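Local coordinates for protein glycinin A3B4 subunit (Glycine max, PDB 2D5F) that serves as an 11S seed storage globulin that assembles into hexamers and probably stocks amino acids and nitrogen for the germinating soybean seedling, at residues Gly79-Gly84 and Gly128-Thr133; Val122-Pro127 and Met329-Asn334. All blocks are in the same frame, centred on the assembly; numbering follows the deposited sequence.

Along the chain the four segments alternate, 79-84, 122-127, 128-133, 329-334, so interaction 1 and interaction 2 interlock, with centres about 12 Å apart. Segments 122-127 and 128-133 are consecutive: strand 121-125 belongs to one antiparallel sheet of the first cupin barrel, strand 131-135 to the other, and the turn between them passes from sheet to sheet. Aromatic and aliphatic side chains bridge the two contacts: Phe82 CZ lies 3.5 Å from Leu331 CD1, Phe80 CE2 3.6 Å from Ile125 CD1, and Tyr131 CD1 3.7 Å from Ile125 CG2. Interaction 2 also brings strand 332-334, just ahead of the sheet that begins at 343-345, onto the first barrel, which probably helps join the two cupin halves.

Interaction 1: residues Gly79-Gly84 and Gly128-Thr133; sequences GFAFPG and GVPYWT. With CO3 (carbonate ion), chain E.
Trp132 holds CG between its own backbone N and carbonyl carbon (chi1 57°), a torsion that folds the indole back across Gly79 of the adjoining strand, while Val129 carries CG1 anti to its N (chi1 175°) and thereby points that methyl at the Phe80 and Phe82 rings. The evidence for the first is a CH-pi contact: Gly79 CA sits over the face of the five-membered ring of Trp132, 4.0 Å from its centroid. With no beta carbon on Gly79, the indole can lie this close. Backbone bonds fix the register, Gly79 N to Trp132 O at 2.9 Å and Trp132 N to Gly79 O at 3.0 Å. Beyond the strand end the pairing continues once more, Ala81 N reaching Pro130 O at 3.0 Å from 31° out of the carbonyl plane. A water accepts from Trp132 NE1 and donates to Phe80 O, a water-mediated link between the two segments.

Phe80 and Tyr131 form the non-hydrogen-bonded pair, their side chains on the same face; Phe80 CD2 meets Tyr131 CB at 3.8 Å and Val129 CG1 at 4.0 Å, and that methyl also lies over a face of Phe82. Ala81 CB rests on Pro130 CB, 3.9 Å away. Further along, the Tyr131 hydroxyl donates to carbonate O2 at 2.9 Å, that oxygen lying at the ring edge, near its plane, and Thr133 OG1 donates to carbonate O1. Arg50 and His58 also bond the ion, which probably came from the crystallisation liquor. Trp384 of a second subunit packs on Pro130 and donates to Gly128 O. The whole is an antiparallel ladder of a cupin beta-barrel, with a small-anion pocket beside it and a subunit interface at its loop end.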
ATOM      1  N   GLY B  79     -23.094  13.816  14.877  1.00 22.52           N
ATOM      2  CA  GLY B  79     -22.254  13.068  15.784  1.00 21.72           C
ATOM      3  C   GLY B  79     -22.271  11.603  15.405  1.00 24.37           C
ATOM      4  O   GLY B  79     -23.319  11.067  15.054  1.00 24.04           O
ATOM      5  N   PHE B  80     -21.108  10.960  15.449  1.00 17.79           N
ATOM      6  CA  PHE B  80     -21.020   9.546  15.125  1.00 20.47           C
ATOM      7  C   PHE B  80     -20.667   8.753  16.370  1.00 17.83           C
ATOM      8  O   PHE B  80     -20.204   9.311  17.364  1.00 25.25           O
ATOM      9  CB  PHE B  80     -19.927   9.276  14.090  1.00 19.60           C
ATOM     10  CG  PHE B  80     -20.100  10.019  12.802  1.00 21.36           C
ATOM     11  CD1 PHE B  80     -19.696  11.342  12.691  1.00 20.09           C
ATOM     12  CD2 PHE B  80     -20.614   9.376  11.682  1.00 16.56           C
ATOM     13  CE1 PHE B  80     -19.794  12.011  11.482  1.00 24.23           C
ATOM     14  CE2 PHE B  80     -20.716  10.037  10.468  1.00 15.14           C
ATOM     15  CZ  PHE B  80     -20.305  11.356  10.366  1.00 14.15           C
ATOM     16  N   ALA B  81     -20.882   7.445  16.306  1.00 21.37           N
ATOM     17  CA  ALA B  81     -20.540   6.559  17.408  1.00 22.93           C
ATOM     18  C   ALA B  81     -19.523   5.539  16.880  1.00 20.51           C
ATOM     19  O   ALA B  81     -19.899   4.473  16.407  1.00 19.37           O
ATOM     20  CB  ALA B  81     -21.790   5.837  17.938  1.00 19.79           C
ATOM     21  N   PHE B  82     -18.239   5.886  16.945  1.00 21.46           N
ATOM     22  CA  PHE B  82     -17.187   4.984  16.490  1.00 19.04           C
ATOM     23  C   PHE B  82     -16.972   3.945  17.575  1.00 16.93           C
ATOM     24  O   PHE B  82     -16.706   4.281  18.730  1.00 18.87           O
ATOM     25  CB  PHE B  82     -15.900   5.761  16.202  1.00 22.32           C
ATOM     26  CG  PHE B  82     -15.921   6.487  14.888  1.00 27.82           C
ATOM     27  CD1 PHE B  82     -16.636   7.671  14.739  1.00 37.07           C
ATOM     28  CD2 PHE B  82     -15.263   5.959  13.780  1.00 45.05           C
ATOM     29  CE1 PHE B  82     -16.697   8.321  13.500  1.00 41.86           C
ATOM     30  CE2 PHE B  82     -15.316   6.599  12.537  1.00 46.94           C
ATOM     31  CZ  PHE B  82     -16.037   7.785  12.400  1.00 41.06           C
ATOM     32  N   PRO B  83     -17.070   2.662  17.215  1.00 18.32           N
ATOM     33  CA  PRO B  83     -16.905   1.566  18.175  1.00 18.89           C
ATOM     34  C   PRO B  83     -15.581   1.514  18.923  1.00 22.80           C
ATOM     35  O   PRO B  83     -14.514   1.555  18.319  1.00 19.97           O
ATOM     36  CB  PRO B  83     -17.135   0.324  17.318  1.00 21.12           C
ATOM     37  CG  PRO B  83     -16.535   0.738  15.983  1.00 18.08           C
ATOM     38  CD  PRO B  83     -17.083   2.152  15.826  1.00 20.11           C
ATOM     39  N   GLY B  84     -15.665   1.431  20.247  1.00 24.00           N
ATOM     40  CA  GLY B  84     -14.474   1.328  21.067  1.00 23.67           C
ATOM     41  C   GLY B  84     -13.649   2.579  21.268  1.00 27.32           C
ATOM     42  O   GLY B  84     -12.656   2.554  21.995  1.00 30.71           O
ATOM     43  N   GLY B 128     -22.155   0.977   8.616  1.00 19.99           N
ATOM     44  CA  GLY B 128     -22.327   0.425   9.947  1.00 17.95           C
ATOM     45  C   GLY B 128     -22.105   1.353  11.120  1.00 15.70           C
ATOM     46  O   GLY B 128     -22.356   0.968  12.255  1.00 16.75           O
ATOM     47  N   VAL B 129     -21.634   2.568  10.860  1.00 15.40           N
ATOM     48  CA  VAL B 129     -21.384   3.523  11.935  1.00 20.78           C
ATOM     49  C   VAL B 129     -22.631   4.359  12.236  1.00 21.77           C
ATOM     50  O   VAL B 129     -23.181   5.021  11.345  1.00 19.25           O
ATOM     51  CB  VAL B 129     -20.224   4.480  11.577  1.00 20.37           C
ATOM     52  CG1 VAL B 129     -20.065   5.532  12.663  1.00 20.04           C
ATOM     53  CG2 VAL B 129     -18.924   3.687  11.404  1.00 20.77           C
ATOM     54  N   PRO B 130     -23.093   4.338  13.500  1.00 18.00           N
ATOM     55  CA  PRO B 130     -24.280   5.105  13.902  1.00 19.81           C
ATOM     56  C   PRO B 130     -24.019   6.608  13.815  1.00 20.24           C
ATOM     57  O   PRO B 130     -22.915   7.069  14.101  1.00 19.67           O
ATOM     58  CB  PRO B 130     -24.502   4.683  15.355  1.00 17.71           C
ATOM     59  CG  PRO B 130     -23.776   3.363  15.474  1.00 21.69           C
ATOM     60  CD  PRO B 130     -22.548   3.585  14.641  1.00 17.16           C
ATOM     61  N   TYR B 131     -25.033   7.369  13.421  1.00 14.87           N
ATOM     62  CA  TYR B 131     -24.891   8.817  13.359  1.00 21.38           C
ATOM     63  C   TYR B 131     -26.238   9.475  13.625  1.00 21.55           C
ATOM     64  O   TYR B 131     -27.290   8.877  13.376  1.00 21.37           O
ATOM     65  CB  TYR B 131     -24.380   9.278  11.989  1.00 21.72           C
ATOM     66  CG  TYR B 131     -25.461   9.387  10.938  1.00 27.46           C
ATOM     67  CD1 TYR B 131     -25.979   8.249  10.322  1.00 18.61           C
ATOM     68  CD2 TYR B 131     -25.992  10.631  10.581  1.00 25.33           C
ATOM     69  CE1 TYR B 131     -26.997   8.343   9.375  1.00 26.36           C
ATOM     70  CE2 TYR B 131     -27.018  10.734   9.632  1.00 24.51           C
ATOM     71  CZ  TYR B 131     -27.509   9.589   9.037  1.00 22.48           C
ATOM     72  OH  TYR B 131     -28.499   9.678   8.091  1.00 26.51           O
ATOM     73  N   TRP B 132     -26.182  10.703  14.140  1.00 22.30           N
ATOM     74  CA  TRP B 132     -27.369  11.506  14.425  1.00 23.11           C
ATOM     75  C   TRP B 132     -27.038  12.942  14.036  1.00 22.34           C
ATOM     76  O   TRP B 132     -25.871  13.339  14.040  1.00 22.14           O
ATOM     77  CB  TRP B 132     -27.741  11.450  15.913  1.00 21.16           C
ATOM     78  CG  TRP B 132     -26.647  11.886  16.844  1.00 22.65           C
ATOM     79  CD1 TRP B 132     -25.712  11.087  17.442  1.00 19.06           C
ATOM     80  CD2 TRP B 132     -26.337  13.227  17.237  1.00 26.36           C
ATOM     81  NE1 TRP B 132     -24.835  11.849  18.176  1.00 21.70           N
ATOM     82  CE2 TRP B 132     -25.191  13.166  18.067  1.00 24.46           C
ATOM     83  CE3 TRP B 132     -26.910  14.478  16.966  1.00 25.96           C
ATOM     84  CZ2 TRP B 132     -24.608  14.310  18.632  1.00 26.26           C
ATOM     85  CZ3 TRP B 132     -26.327  15.620  17.531  1.00 26.99           C
ATOM     86  CH2 TRP B 132     -25.186  15.524  18.350  1.00 19.51           C
ATOM     87  N   THR B 133     -28.057  13.714  13.677  1.00 23.10           N
ATOM     88  CA  THR B 133     -27.849  15.109  13.293  1.00 23.77           C
ATOM     89  C   THR B 133     -28.880  16.003  13.971  1.00 26.24           C
ATOM     90  O   THR B 133     -29.976  15.557  14.308  1.00 23.16           O
ATOM     91  CB  THR B 133     -27.954  15.296  11.772  1.00 23.74           C
ATOM     92  OG1 THR B 133     -29.271  14.942  11.342  1.00 23.65           O
ATOM     93  CG2 THR B 133     -26.928  14.415  11.049  1.00 25.66           C
TER
HETATM   94  C   CO3 E 502     -29.313  13.636   7.960  1.00 28.82           C
HETATM   95  O1  CO3 E 502     -29.720  13.709   9.163  1.00 27.71           O
HETATM   96  O2  CO3 E 502     -29.106  12.485   7.440  1.00 45.26           O
HETATM   97  O3  CO3 E 502     -29.115  14.717   7.286  1.00 50.58           O
HETATM   98  O   HOH W   1     -22.200  10.974  19.046  1.00 23.22           O

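Interaction 2: residues Val122-Pro127 and Met329-Asn334; sequences VLVIPP and MKLHEN
Leu331 directs CD1 at the ring of Pro126, 3.7 Å from its CG, while the other branch, CD2, lies 4.0 Å from Val124 CB. The fork is set by CG anti to the carbonyl carbon (chi1 -70°) and an extended chi2 (173°). Both methyls also pack against Val124 O, a buried carbonyl with no hydrogen-bond partner in the model, and Leu331 touches Phe80 and Phe82 as well. Cutting Leu331 back to an alanine here removes both methyls and is likely to open a gap beside Pro126 CG and Val124 CB and to take one apolar neighbour from each of these rings. Met329 adds its sulfur, SD standing 4.2 Å from Pro126 CG.

Across the non-hydrogen-bonded pair, Leu123 CD2 comes to the edge of the His332 ring and touches His332 CB at 3.6 Å. His332 itself has an unstaggered chi1 of 109°, which turns the imidazole away from the neighbouring strand.

The strands run antiparallel, bonded by Val122 N to Glu333 O at 2.7 Å, by the return bond Glu333 N to Val122 O, and by Val124 N to Leu331 O at 2.9 Å. Lys330 NZ grips both His332 O, at 2.8 Å, and Glu333 OE1, which it meets from above the carboxylate plane in a salt bridge; Arg340 pairs with Glu333 OE2. Strand 332-334 is thus the outermost strand, within this chain, of an antiparallel sheet of the first cupin barrel.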
ATOM      1  N   VAL B 122     -20.114  18.796   2.622  1.00 21.32           N
ATOM      2  CA  VAL B 122     -20.396  17.415   2.275  1.00 19.36           C
ATOM      3  C   VAL B 122     -20.064  16.627   3.529  1.00 23.61           C
ATOM      4  O   VAL B 122     -19.063  16.910   4.196  1.00 25.14           O
ATOM      5  CB  VAL B 122     -19.507  16.921   1.122  1.00 24.84           C
ATOM      6  CG1 VAL B 122     -19.581  15.392   1.017  1.00 25.20           C
ATOM      7  CG2 VAL B 122     -19.960  17.553  -0.182  1.00 18.94           C
ATOM      8  N   LEU B 123     -20.914  15.664   3.862  1.00 21.45           N
ATOM      9  CA  LEU B 123     -20.702  14.820   5.033  1.00 25.29           C
ATOM     10  C   LEU B 123     -20.614  13.392   4.514  1.00 23.47           C
ATOM     11  O   LEU B 123     -21.249  13.052   3.514  1.00 25.81           O
ATOM     12  CB  LEU B 123     -21.886  14.929   6.008  1.00 28.63           C
ATOM     13  CG  LEU B 123     -22.457  16.314   6.349  1.00 30.22           C
ATOM     14  CD1 LEU B 123     -23.686  16.150   7.239  1.00 31.14           C
ATOM     15  CD2 LEU B 123     -21.407  17.158   7.046  1.00 30.83           C
ATOM     16  N   VAL B 124     -19.836  12.557   5.189  1.00 20.64           N
ATOM     17  CA  VAL B 124     -19.696  11.165   4.778  1.00 15.49           C
ATOM     18  C   VAL B 124     -20.035  10.257   5.947  1.00 14.04           C
ATOM     19  O   VAL B 124     -19.484  10.420   7.035  1.00 18.28           O
ATOM     20  CB  VAL B 124     -18.245  10.866   4.321  1.00 25.40           C
ATOM     21  CG1 VAL B 124     -18.121   9.419   3.886  1.00 22.46           C
ATOM     22  CG2 VAL B 124     -17.850  11.807   3.191  1.00 25.09           C
ATOM     23  N   ILE B 125     -20.947   9.311   5.735  1.00 14.31           N
ATOM     24  CA  ILE B 125     -21.325   8.369   6.790  1.00 15.11           C
ATOM     25  C   ILE B 125     -20.702   7.003   6.491  1.00 16.50           C
ATOM     26  O   ILE B 125     -20.992   6.404   5.459  1.00 18.90           O
ATOM     27  CB  ILE B 125     -22.849   8.148   6.866  1.00 14.28           C
ATOM     28  CG1 ILE B 125     -23.602   9.487   6.853  1.00 22.54           C
ATOM     29  CG2 ILE B 125     -23.179   7.346   8.123  1.00 15.72           C
ATOM     30  CD1 ILE B 125     -23.231  10.426   7.978  1.00 17.56           C
ATOM     31  N   PRO B 126     -19.833   6.496   7.383  1.00 20.01           N
ATOM     32  CA  PRO B 126     -19.205   5.188   7.153  1.00 15.76           C
ATOM     33  C   PRO B 126     -20.215   4.048   7.306  1.00 22.39           C
ATOM     34  O   PRO B 126     -21.187   4.163   8.056  1.00 19.66           O
ATOM     35  CB  PRO B 126     -18.130   5.113   8.235  1.00 14.42           C
ATOM     36  CG  PRO B 126     -17.824   6.551   8.542  1.00 18.98           C
ATOM     37  CD  PRO B 126     -19.199   7.185   8.522  1.00 18.73           C
ATOM     38  N   PRO B 127     -19.994   2.932   6.596  1.00 19.43           N
ATOM     39  CA  PRO B 127     -20.917   1.798   6.698  1.00 19.96           C
ATOM     40  C   PRO B 127     -20.951   1.270   8.133  1.00 16.80           C
ATOM     41  O   PRO B 127     -19.909   1.156   8.789  1.00 14.88           O
ATOM     42  CB  PRO B 127     -20.322   0.770   5.734  1.00 15.08           C
ATOM     43  CG  PRO B 127     -19.562   1.613   4.742  1.00 21.26           C
ATOM     44  CD  PRO B 127     -18.929   2.660   5.611  1.00 19.13           C
ATOM     45  N   MET B 329     -11.547  10.294  12.468  1.00 52.62           N
ATOM     46  CA  MET B 329     -11.638  10.229  11.002  1.00 39.93           C
ATOM     47  C   MET B 329     -12.379  11.481  10.504  1.00 44.67           C
ATOM     48  O   MET B 329     -13.523  11.721  10.898  1.00 34.32           O
ATOM     49  CB  MET B 329     -12.418   8.947  10.624  1.00 42.46           C
ATOM     50  CG  MET B 329     -12.582   8.619   9.134  1.00 34.34           C
ATOM     51  SD  MET B 329     -13.642   7.123   8.811  1.00 47.10           S
ATOM     52  CE  MET B 329     -12.404   5.865   8.472  1.00 47.39           C
ATOM     53  N   LYS B 330     -11.725  12.289   9.667  1.00 42.97           N
ATOM     54  CA  LYS B 330     -12.349  13.504   9.133  1.00 32.31           C
ATOM     55  C   LYS B 330     -13.478  13.063   8.224  1.00 27.59           C
ATOM     56  O   LYS B 330     -13.248  12.342   7.252  1.00 31.72           O
ATOM     57  CB  LYS B 330     -11.344  14.324   8.328  1.00 33.23           C
ATOM     58  CG  LYS B 330     -11.858  15.694   7.893  1.00 31.91           C
ATOM     59  CD  LYS B 330     -10.870  16.355   6.944  1.00 39.53           C
ATOM     60  CE  LYS B 330     -10.880  17.878   7.052  1.00 37.97           C
ATOM     61  NZ  LYS B 330     -12.152  18.500   6.618  1.00 46.86           N
ATOM     62  N   LEU B 331     -14.697  13.505   8.516  1.00 18.33           N
ATOM     63  CA  LEU B 331     -15.835  13.079   7.725  1.00 16.79           C
ATOM     64  C   LEU B 331     -16.712  14.181   7.159  1.00 23.33           C
ATOM     65  O   LEU B 331     -17.904  13.974   6.900  1.00 25.82           O
ATOM     66  CB  LEU B 331     -16.686  12.108   8.544  1.00 20.22           C
ATOM     67  CG  LEU B 331     -16.038  10.742   8.781  1.00 23.45           C
ATOM     68  CD1 LEU B 331     -16.885   9.925   9.744  1.00 23.10           C
ATOM     69  CD2 LEU B 331     -15.890  10.019   7.454  1.00 22.69           C
ATOM     70  N   HIS B 332     -16.125  15.351   6.953  1.00 25.07           N
ATOM     71  CA  HIS B 332     -16.873  16.455   6.384  1.00 27.52           C
ATOM     72  C   HIS B 332     -15.913  17.467   5.780  1.00 31.29           C
ATOM     73  O   HIS B 332     -14.798  17.663   6.270  1.00 28.72           O
ATOM     74  CB  HIS B 332     -17.781  17.082   7.453  1.00 42.02           C
ATOM     75  CG  HIS B 332     -17.352  18.441   7.905  1.00 39.99           C
ATOM     76  ND1 HIS B 332     -18.113  19.568   7.680  1.00 42.61           N
ATOM     77  CD2 HIS B 332     -16.242  18.856   8.556  1.00 46.13           C
ATOM     78  CE1 HIS B 332     -17.488  20.621   8.173  1.00 44.76           C
ATOM     79  NE2 HIS B 332     -16.350  20.218   8.709  1.00 49.95           N
ATOM     80  N   GLU B 333     -16.351  18.092   4.695  1.00 29.08           N
ATOM     81  CA  GLU B 333     -15.540  19.063   3.984  1.00 27.20           C
ATOM     82  C   GLU B 333     -16.461  19.993   3.202  1.00 27.42           C
ATOM     83  O   GLU B 333     -17.476  19.551   2.662  1.00 24.83           O
ATOM     84  CB  GLU B 333     -14.626  18.328   2.996  1.00 23.29           C
ATOM     85  CG  GLU B 333     -13.501  19.164   2.417  1.00 32.57           C
ATOM     86  CD  GLU B 333     -12.420  19.448   3.443  1.00 42.28           C
ATOM     87  OE1 GLU B 333     -11.982  18.487   4.110  1.00 51.42           O
ATOM     88  OE2 GLU B 333     -12.007  20.619   3.583  1.00 53.27           O
ATOM     89  N   ASN B 334     -16.121  21.276   3.138  1.00 21.70           N
ATOM     90  CA  ASN B 334     -16.941  22.187   2.357  1.00 23.44           C
ATOM     91  C   ASN B 334     -16.603  21.910   0.902  1.00 20.71           C
ATOM     92  O   ASN B 334     -15.443  21.674   0.572  1.00 22.71           O
ATOM     93  CB  ASN B 334     -16.617  23.648   2.646  1.00 23.08           C
ATOM     94  CG  ASN B 334     -17.432  24.589   1.779  1.00 26.27           C
ATOM     95  OD1 ASN B 334     -18.594  24.881   2.081  1.00 31.18           O
ATOM     96  ND2 ASN B 334     -16.841  25.042   0.674  1.00 19.91           N
TER